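Local coordinates for protein putative acyl-CoA thioester hydrolase YbhC (Escherichia coli K-12, PDB 3GRH) that is an outer-membrane lipoprotein of the pectinesterase family and a putative acyl-CoA thioesterase, with no pectinesterase activity of its own, at residues Thr91-Ala94 / Ala95-Ala99; Asp160-Arg164 / Gly165-Pro169; Pro172-Tyr175 / Met176-Ser179. One frame throughout, in Å; residues are numbered along the deposited sequence.

Contact 1: residues Thr91-Ala94 / Ala95-Ala99; sequences TIQA and AVDAA
Residues Thr91-Ala94 and Ala95-Ala99 form the opening turns of a helix in which Val96 N, Asp97 N and Ala98 N bond four residues back to Ile92 O, Gln93 O and Ala94 O; the first of these, at 2.9 Å from Val96 N to Ile92 O, is nearly straight (N-H...O 173°). Thr91 occupies the N-cap position: its OG1 accepts from Ala94 N at 3.2 Å, a capping bond to a backbone N-H of the first turn, while the backbone bond from Ala95 N to Thr91 O is weak. One turn on, the amide of Gln93 reaches the carboxylate of Asp97, with Gln93 NE2 giving a hydrogen to Asp97 OD1 at 3.0 Å. The acceptor lies close to the plane of the amide, but NE2 meets it from above the carboxylate plane, 39° out of it. Gln93 CG stands anti to the backbone N (chi1 -172°), and a bend at chi2 folds the amide along the helix towards Asp97. Its other end, OE1, accepts from Tyr167 OH and from Tyr122 N; bonds at both OE1 and NE2 oppose a flip of the amide. An alanine in place of Asp97 has no carboxylate, and the NE2 end of the Gln93 amide would probably be left without its mate on the helix, held mainly through OE1. On an adjoining face Ile92 CG2 meets Val96 CG2 at 4.2 Å. The arrangement is an N-capped helix whose Ile92, Ala95 and Ala99 side lies on strands 77-79 and 130-134 at one end of the pectinesterase-type parallel beta-helix.

Contact 2: residues Asp160-Arg164 / Gly165-Pro169; sequences DVNPR and GKYMP
Asn162, the first residue to leave helical geometry after helix 154-161, uses both ends of its amide to hold the backbone of Tyr167. Asn162 OD1 accepts from Tyr167 N at 2.9 Å along a fairly straight N-H (167°), although the donor sits above the carbonyl plane. In return, Asn162 ND2 donates to Tyr167 O at 3.1 Å, on a lone pair in the carbonyl plane, but this bond is bent (144°) and its acceptor is tilted from the amide plane; ND2 also has a weak bond to Tyr177 OH. CG anti to the backbone N (chi1 -167°) turns the amide across the turn to meet these groups. Inside the loop, Lys166 N donates to Pro163 O at 3.3 Å. The extended Lys166 sends NZ to Thr120 O. Val161 CG1 touches Tyr167 CE2 at 3.8 Å, while Val161 O lies at the ring edge. Tyr167 OH, besides its partner on helix 92-100, is hydrogen-bonded to Thr120 OG1. The chemistry implies a turn fixed by a two-way amide-to-backbone pairing, with two waters bridging Asn162 O to Gly165 N and Val161 O to Lys166 NZ, so these backbone groups and the ammonium are satisfied partly through solvent.

Contact 3: residues Pro172-Tyr175 / Met176-Ser179; sequences PAWY and MYDS
Two consecutive residues, Tyr175 and Met176, lie side by side and point the same way, so that the methionine packs over the tyrosine ring of its own neighbour. Met176 CG stands 3.7 Å from the Tyr175 ring centroid, only 19° off the normal, a CH-pi contact over one face. The sulfur continues the same approach obliquely, with Met176 SD 4.6 Å from that centroid in a Met-aromatic contact. The tyrosine reaches this place because its CG sits between the backbone N and the carbonyl carbon (chi1 78°), and its hydroxyl is held by Gln199 OE1 and Ala125 N. On another side of the helix, Asp178 CB makes a CH-pi contact over the face of the five-membered ring of Trp174, 4.0 Å from its centroid. Its carboxylate lies at a small angle to the indole plane and bonds through OD1 to Gln181 NE2. Trp174 CZ3 also meets Tyr177 CD2 at 3.6 Å, their rings inclined at 41° in an oblique pair. The backbone beneath is that of a helix start: Ala173 is the N-cap, and its O accepts from Tyr177 N at 3.1 Å, with a weaker bond from Met176 N. Asp178 N donates to Trp174 O at 2.7 Å, and Ser179 OG donates a hydrogen bond to Met176 O at 2.7 Å. Around this turn, Met176 and Ser179 press on Trp197 of strand 196-198, Tyr177 packs on Arg158 and Val161 of helix 154-161, and Pro172, just ahead of the helix, reaches Ile100 of helix 92-100.

How the contacts relate
The three contacts cluster on one side of the chain's centre, their own centres lying about 10 to 14 Å apart, and follow one another in sequence. Contact 1 meets contact 2 where Lys166 CE packs on Gln93 CB at 3.7 Å; nearby, Gln93 OE1 and Tyr167 OH are 2.7 Å apart, a probable hydrogen bond. Contacts 2 and 3 are the most closely spaced: Tyr167 CB rests 3.7 Å from Tyr177 CG, the two rings meeting at about 10°, and Met168 C lies 3.2 Å from Trp174 CE3, with Pro169 N close by. Contact 3 returns to contact 1 through Pro172 CB, 3.4 Å from Asp97 OD1. All three lie away from the predicted nucleophile Asp280 and the probable substrate-binding Arg340.

Contact 1: residues Thr91-Ala94 / Ala95-Ala99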
loop_
_atom_site.group_PDB
_atom_site.type_symbol
_atom_site.label_atom_id
_atom_site.label_comp_id
_atom_site.label_asym_id
_atom_site.label_seq_id
_atom_site.Cartn_x
_atom_site.Cartn_y
_atom_site.Cartn_z
ATOM N N THR A 91 -8.105 12.297 -20.664
ATOM C CA THR A 91 -8.125 11.180 -19.720
ATOM C C THR A 91 -6.712 10.831 -19.376
ATOM O O THR A 91 -5.778 11.070 -20.135
ATOM C CB THR A 91 -8.792 9.877 -20.232
ATOM O OG1 THR A 91 -7.989 9.222 -21.234
ATOM C CG2 THR A 91 -10.142 10.133 -20.730
ATOM N N ILE A 92 -6.560 10.242 -18.196
ATOM C CA ILE A 92 -5.225 9.976 -17.708
ATOM C C ILE A 92 -4.634 8.791 -18.429
ATOM O O ILE A 92 -3.445 8.807 -18.848
ATOM C CB ILE A 92 -5.194 9.744 -16.204
ATOM C CG1 ILE A 92 -5.766 11.010 -15.489
ATOM C CG2 ILE A 92 -3.825 9.345 -15.786
ATOM C CD1 ILE A 92 -5.940 10.870 -14.059
ATOM N N GLN A 93 -5.478 7.806 -18.741
ATOM C CA GLN A 93 -5.011 6.665 -19.511
ATOM C C GLN A 93 -4.467 7.064 -20.855
ATOM O O GLN A 93 -3.452 6.516 -21.273
ATOM C CB GLN A 93 -6.079 5.591 -19.704
ATOM C CG GLN A 93 -5.589 4.324 -20.313
ATOM C CD GLN A 93 -4.726 3.555 -19.381
ATOM O OE1 GLN A 93 -5.226 3.099 -18.390
ATOM N NE2 GLN A 93 -3.489 3.343 -19.727
ATOM N N ALA A 94 -5.085 8.029 -21.532
ATOM C CA ALA A 94 -4.592 8.469 -22.824
ATOM C C ALA A 94 -3.212 9.083 -22.749
ATOM O O ALA A 94 -2.385 8.922 -23.689
ATOM C CB ALA A 94 -5.610 9.421 -23.431
ATOM N N ALA A 95 -2.952 9.860 -21.696
ATOM C CA ALA A 95 -1.652 10.457 -21.511
ATOM C C ALA A 95 -0.632 9.400 -21.167
ATOM O O ALA A 95 0.478 9.487 -21.582
ATOM C CB ALA A 95 -1.687 11.524 -20.369
ATOM N N VAL A 96 -0.968 8.463 -20.297
ATOM C CA VAL A 96 -0.064 7.331 -19.996
ATOM C C VAL A 96 0.299 6.579 -21.240
ATOM O O VAL A 96 1.434 6.292 -21.470
ATOM C CB VAL A 96 -0.670 6.373 -18.957
ATOM C CG1 VAL A 96 0.108 5.051 -18.856
ATOM C CG2 VAL A 96 -0.784 7.060 -17.586
ATOM N N ASP A 97 -0.699 6.241 -22.083
ATOM C CA ASP A 97 -0.437 5.617 -23.347
ATOM C C ASP A 97 0.481 6.425 -24.223
ATOM O O ASP A 97 1.386 5.845 -24.783
ATOM C CB ASP A 97 -1.744 5.343 -24.067
ATOM C CG ASP A 97 -2.619 4.301 -23.405
ATOM O OD1 ASP A 97 -2.224 3.688 -22.409
ATOM O OD2 ASP A 97 -3.771 4.040 -23.912
ATOM N N ALA A 98 0.314 7.752 -24.272
ATOM C CA ALA A 98 1.164 8.547 -25.106
ATOM C C ALA A 98 2.597 8.540 -24.604
ATOM O O ALA A 98 3.521 8.697 -25.409
ATOM C CB ALA A 98 0.669 10.002 -25.196
ATOM N N ALA A 99 2.762 8.420 -23.294
ATOM C CA ALA A 99 4.089 8.325 -22.714
ATOM C C ALA A 99 4.731 6.990 -23.055
ATOM O O ALA A 99 5.908 6.895 -23.433
ATOM C CB ALA A 99 4.014 8.496 -21.180
#

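Contact 2: residues Asp160-Arg164 / Gly165-Pro169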
loop_
_atom_site.group_PDB
_atom_site.type_symbol
_atom_site.label_atom_id
_atom_site.label_comp_id
_atom_site.label_asym_id
_atom_site.label_seq_id
_atom_site.Cartn_x
_atom_site.Cartn_y
_atom_site.Cartn_z
ATOM N N ASP A 160 -17.724 -1.499 -17.113
ATOM C CA ASP A 160 -17.332 -0.351 -16.295
ATOM C C ASP A 160 -15.940 0.098 -16.561
ATOM O O ASP A 160 -15.645 1.309 -16.492
ATOM C CB ASP A 160 -17.506 -0.688 -14.825
ATOM C CG ASP A 160 -18.975 -0.732 -14.393
ATOM O OD1 ASP A 160 -19.879 -0.687 -15.267
ATOM O OD2 ASP A 160 -19.176 -0.965 -13.188
ATOM N N VAL A 161 -15.018 -0.844 -16.809
ATOM C CA VAL A 161 -13.583 -0.544 -17.041
ATOM C C VAL A 161 -13.266 -0.132 -18.478
ATOM O O VAL A 161 -12.430 0.776 -18.685
ATOM C CB VAL A 161 -12.751 -1.780 -16.664
ATOM C CG1 VAL A 161 -11.306 -1.638 -17.065
ATOM C CG2 VAL A 161 -12.818 -1.932 -15.118
ATOM N N ASN A 162 -13.988 -0.711 -19.432
ATOM C CA ASN A 162 -13.697 -0.506 -20.859
ATOM C C ASN A 162 -14.774 -0.038 -21.740
ATOM O O ASN A 162 -15.189 -0.755 -22.634
ATOM C CB ASN A 162 -13.076 -1.779 -21.362
ATOM C CG ASN A 162 -12.433 -1.622 -22.725
ATOM O OD1 ASN A 162 -12.007 -0.542 -23.084
ATOM N ND2 ASN A 162 -12.269 -2.731 -23.431
ATOM N N PRO A 163 -15.202 1.219 -21.549
ATOM C CA PRO A 163 -16.059 1.880 -22.498
ATOM C C PRO A 163 -15.326 2.426 -23.712
ATOM O O PRO A 163 -14.214 2.959 -23.584
ATOM C CB PRO A 163 -16.696 3.004 -21.651
ATOM C CG PRO A 163 -16.357 2.674 -20.240
ATOM C CD PRO A 163 -14.984 2.067 -20.361
ATOM N N ARG A 164 -15.934 2.279 -24.885
ATOM C CA ARG A 164 -15.483 2.951 -26.096
ATOM C C ARG A 164 -14.048 2.627 -26.518
ATOM O O ARG A 164 -13.349 3.471 -27.076
ATOM C CB ARG A 164 -15.706 4.464 -25.936
ATOM C CG ARG A 164 -17.133 4.800 -25.387
ATOM C CD ARG A 164 -17.309 6.267 -24.938
ATOM N NE ARG A 164 -17.383 6.421 -23.473
ATOM C CZ ARG A 164 -16.339 6.544 -22.652
ATOM N NH1 ARG A 164 -15.096 6.508 -23.119
ATOM N NH2 ARG A 164 -16.532 6.693 -21.340
ATOM N N GLY A 165 -13.619 1.396 -26.266
ATOM C CA GLY A 165 -12.300 0.943 -26.720
ATOM C C GLY A 165 -11.123 1.579 -26.028
ATOM O O GLY A 165 -10.068 1.726 -26.613
ATOM N N LYS A 166 -11.315 1.932 -24.770
ATOM C CA LYS A 166 -10.242 2.401 -23.938
ATOM C C LYS A 166 -9.052 1.446 -23.957
ATOM O O LYS A 166 -7.892 1.872 -24.018
ATOM C CB LYS A 166 -10.769 2.528 -22.512
ATOM C CG LYS A 166 -9.810 3.128 -21.602
ATOM C CD LYS A 166 -10.443 3.413 -20.261
ATOM C CE LYS A 166 -9.422 4.050 -19.290
ATOM N NZ LYS A 166 -10.141 4.575 -18.035
ATOM N N TYR A 167 -9.343 0.160 -23.848
ATOM C CA TYR A 167 -8.345 -0.901 -23.893
ATOM C C TYR A 167 -8.679 -1.767 -25.080
ATOM O O TYR A 167 -9.792 -2.253 -25.254
ATOM C CB TYR A 167 -8.343 -1.744 -22.591
ATOM C CG TYR A 167 -8.088 -0.916 -21.381
ATOM C CD1 TYR A 167 -6.815 -0.457 -21.077
ATOM C CD2 TYR A 167 -9.119 -0.591 -20.502
ATOM C CE1 TYR A 167 -6.602 0.351 -20.030
ATOM C CE2 TYR A 167 -8.907 0.170 -19.412
ATOM C CZ TYR A 167 -7.635 0.652 -19.146
ATOM O OH TYR A 167 -7.395 1.478 -18.086
ATOM N N MET A 168 -7.682 -1.903 -25.951
ATOM C CA MET A 168 -7.764 -2.704 -27.159
ATOM C C MET A 168 -6.377 -3.324 -27.414
ATOM O O MET A 168 -5.370 -2.810 -26.967
ATOM C CB MET A 168 -8.073 -1.849 -28.387
ATOM C CG MET A 168 -9.232 -0.922 -28.285
ATOM S SD MET A 168 -9.623 -0.267 -29.896
ATOM C CE MET A 168 -10.541 -1.658 -30.647
ATOM N N PRO A 169 -6.313 -4.454 -28.097
ATOM C CA PRO A 169 -5.050 -5.017 -28.446
ATOM C C PRO A 169 -4.246 -3.949 -29.176
ATOM O O PRO A 169 -4.752 -3.189 -30.001
ATOM C CB PRO A 169 -5.419 -6.154 -29.385
ATOM C CG PRO A 169 -6.763 -6.486 -29.051
ATOM C CD PRO A 169 -7.428 -5.260 -28.604
HETATM O O HOH W 1 -12.191 2.959 -17.089
HETATM O O HOH W 2 -15.002 -1.035 -25.371
#

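Contact 3: residues Pro172-Tyr175 / Met176-Ser179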
loop_
_atom_site.group_PDB
_atom_site.type_symbol
_atom_site.label_atom_id
_atom_site.label_comp_id
_atom_site.label_asym_id
_atom_site.label_seq_id
_atom_site.Cartn_x
_atom_site.Cartn_y
_atom_site.Cartn_z
ATOM N N PRO A 172 -1.307 0.399 -25.212
ATOM C CA PRO A 172 -0.631 0.066 -24.008
ATOM C C PRO A 172 -1.611 -0.444 -22.920
ATOM O O PRO A 172 -2.819 -0.100 -22.823
ATOM C CB PRO A 172 0.003 1.412 -23.543
ATOM C CG PRO A 172 0.191 2.131 -24.852
ATOM C CD PRO A 172 -1.067 1.763 -25.629
ATOM N N ALA A 173 -1.086 -1.327 -22.136
ATOM C CA ALA A 173 -1.780 -1.837 -20.995
ATOM C C ALA A 173 -2.747 -2.906 -21.397
ATOM O O ALA A 173 -3.481 -3.443 -20.569
ATOM C CB ALA A 173 -2.516 -0.713 -20.100
ATOM N N TRP A 174 -2.790 -3.271 -22.677
ATOM C CA TRP A 174 -3.622 -4.425 -23.051
ATOM C C TRP A 174 -3.366 -5.668 -22.227
ATOM O O TRP A 174 -4.319 -6.350 -21.851
ATOM C CB TRP A 174 -3.419 -4.782 -24.527
ATOM C CG TRP A 174 -4.255 -5.967 -24.937
ATOM C CD1 TRP A 174 -3.831 -7.176 -25.231
ATOM C CD2 TRP A 174 -5.687 -6.011 -24.962
ATOM N NE1 TRP A 174 -4.898 -7.999 -25.526
ATOM C CE2 TRP A 174 -6.059 -7.299 -25.342
ATOM C CE3 TRP A 174 -6.685 -5.075 -24.696
ATOM C CZ2 TRP A 174 -7.389 -7.679 -25.474
ATOM C CZ3 TRP A 174 -8.010 -5.449 -24.860
ATOM C CH2 TRP A 174 -8.341 -6.725 -25.212
ATOM N N TYR A 175 -2.092 -6.003 -22.012
ATOM C CA TYR A 175 -1.791 -7.243 -21.326
ATOM C C TYR A 175 -2.422 -7.246 -19.930
ATOM O O TYR A 175 -2.799 -8.308 -19.401
ATOM C CB TYR A 175 -0.299 -7.498 -21.305
ATOM C CG TYR A 175 0.476 -6.709 -20.303
ATOM C CD1 TYR A 175 0.749 -7.233 -19.054
ATOM C CD2 TYR A 175 1.031 -5.492 -20.641
ATOM C CE1 TYR A 175 1.428 -6.486 -18.116
ATOM C CE2 TYR A 175 1.780 -4.741 -19.716
ATOM C CZ TYR A 175 1.991 -5.241 -18.453
ATOM O OH TYR A 175 2.705 -4.486 -17.554
ATOM N N MET A 176 -2.470 -6.064 -19.307
ATOM C CA MET A 176 -3.069 -5.874 -17.956
ATOM C C MET A 176 -4.586 -6.099 -18.006
ATOM O O MET A 176 -5.146 -6.939 -17.283
ATOM C CB MET A 176 -2.743 -4.481 -17.435
ATOM C CG MET A 176 -1.271 -4.334 -17.153
ATOM S SD MET A 176 -0.674 -2.678 -16.783
ATOM C CE MET A 176 -1.288 -2.486 -15.117
ATOM N N TYR A 177 -5.255 -5.400 -18.916
ATOM C CA TYR A 177 -6.675 -5.513 -19.078
ATOM C C TYR A 177 -7.042 -6.916 -19.438
ATOM O O TYR A 177 -7.986 -7.454 -18.871
ATOM C CB TYR A 177 -7.143 -4.564 -20.134
ATOM C CG TYR A 177 -8.607 -4.675 -20.397
ATOM C CD1 TYR A 177 -9.513 -4.103 -19.489
ATOM C CD2 TYR A 177 -9.089 -5.382 -21.467
ATOM C CE1 TYR A 177 -10.862 -4.228 -19.682
ATOM C CE2 TYR A 177 -10.415 -5.484 -21.673
ATOM C CZ TYR A 177 -11.300 -4.896 -20.787
ATOM O OH TYR A 177 -12.677 -5.085 -21.075
ATOM N N ASP A 178 -6.307 -7.511 -20.366
ATOM C CA ASP A 178 -6.651 -8.862 -20.888
ATOM C C ASP A 178 -6.529 -9.943 -19.832
ATOM O O ASP A 178 -7.301 -10.880 -19.808
ATOM C CB ASP A 178 -5.747 -9.192 -22.050
ATOM C CG ASP A 178 -6.232 -10.327 -22.893
ATOM O OD1 ASP A 178 -7.455 -10.539 -23.051
ATOM O OD2 ASP A 178 -5.316 -10.989 -23.415
ATOM N N SER A 179 -5.597 -9.800 -18.914
ATOM C CA SER A 179 -5.475 -10.766 -17.808
ATOM C C SER A 179 -6.696 -10.830 -16.905
ATOM O O SER A 179 -6.983 -11.865 -16.258
ATOM C CB SER A 179 -4.216 -10.498 -16.951
ATOM O OG SER A 179 -4.301 -9.304 -16.174
#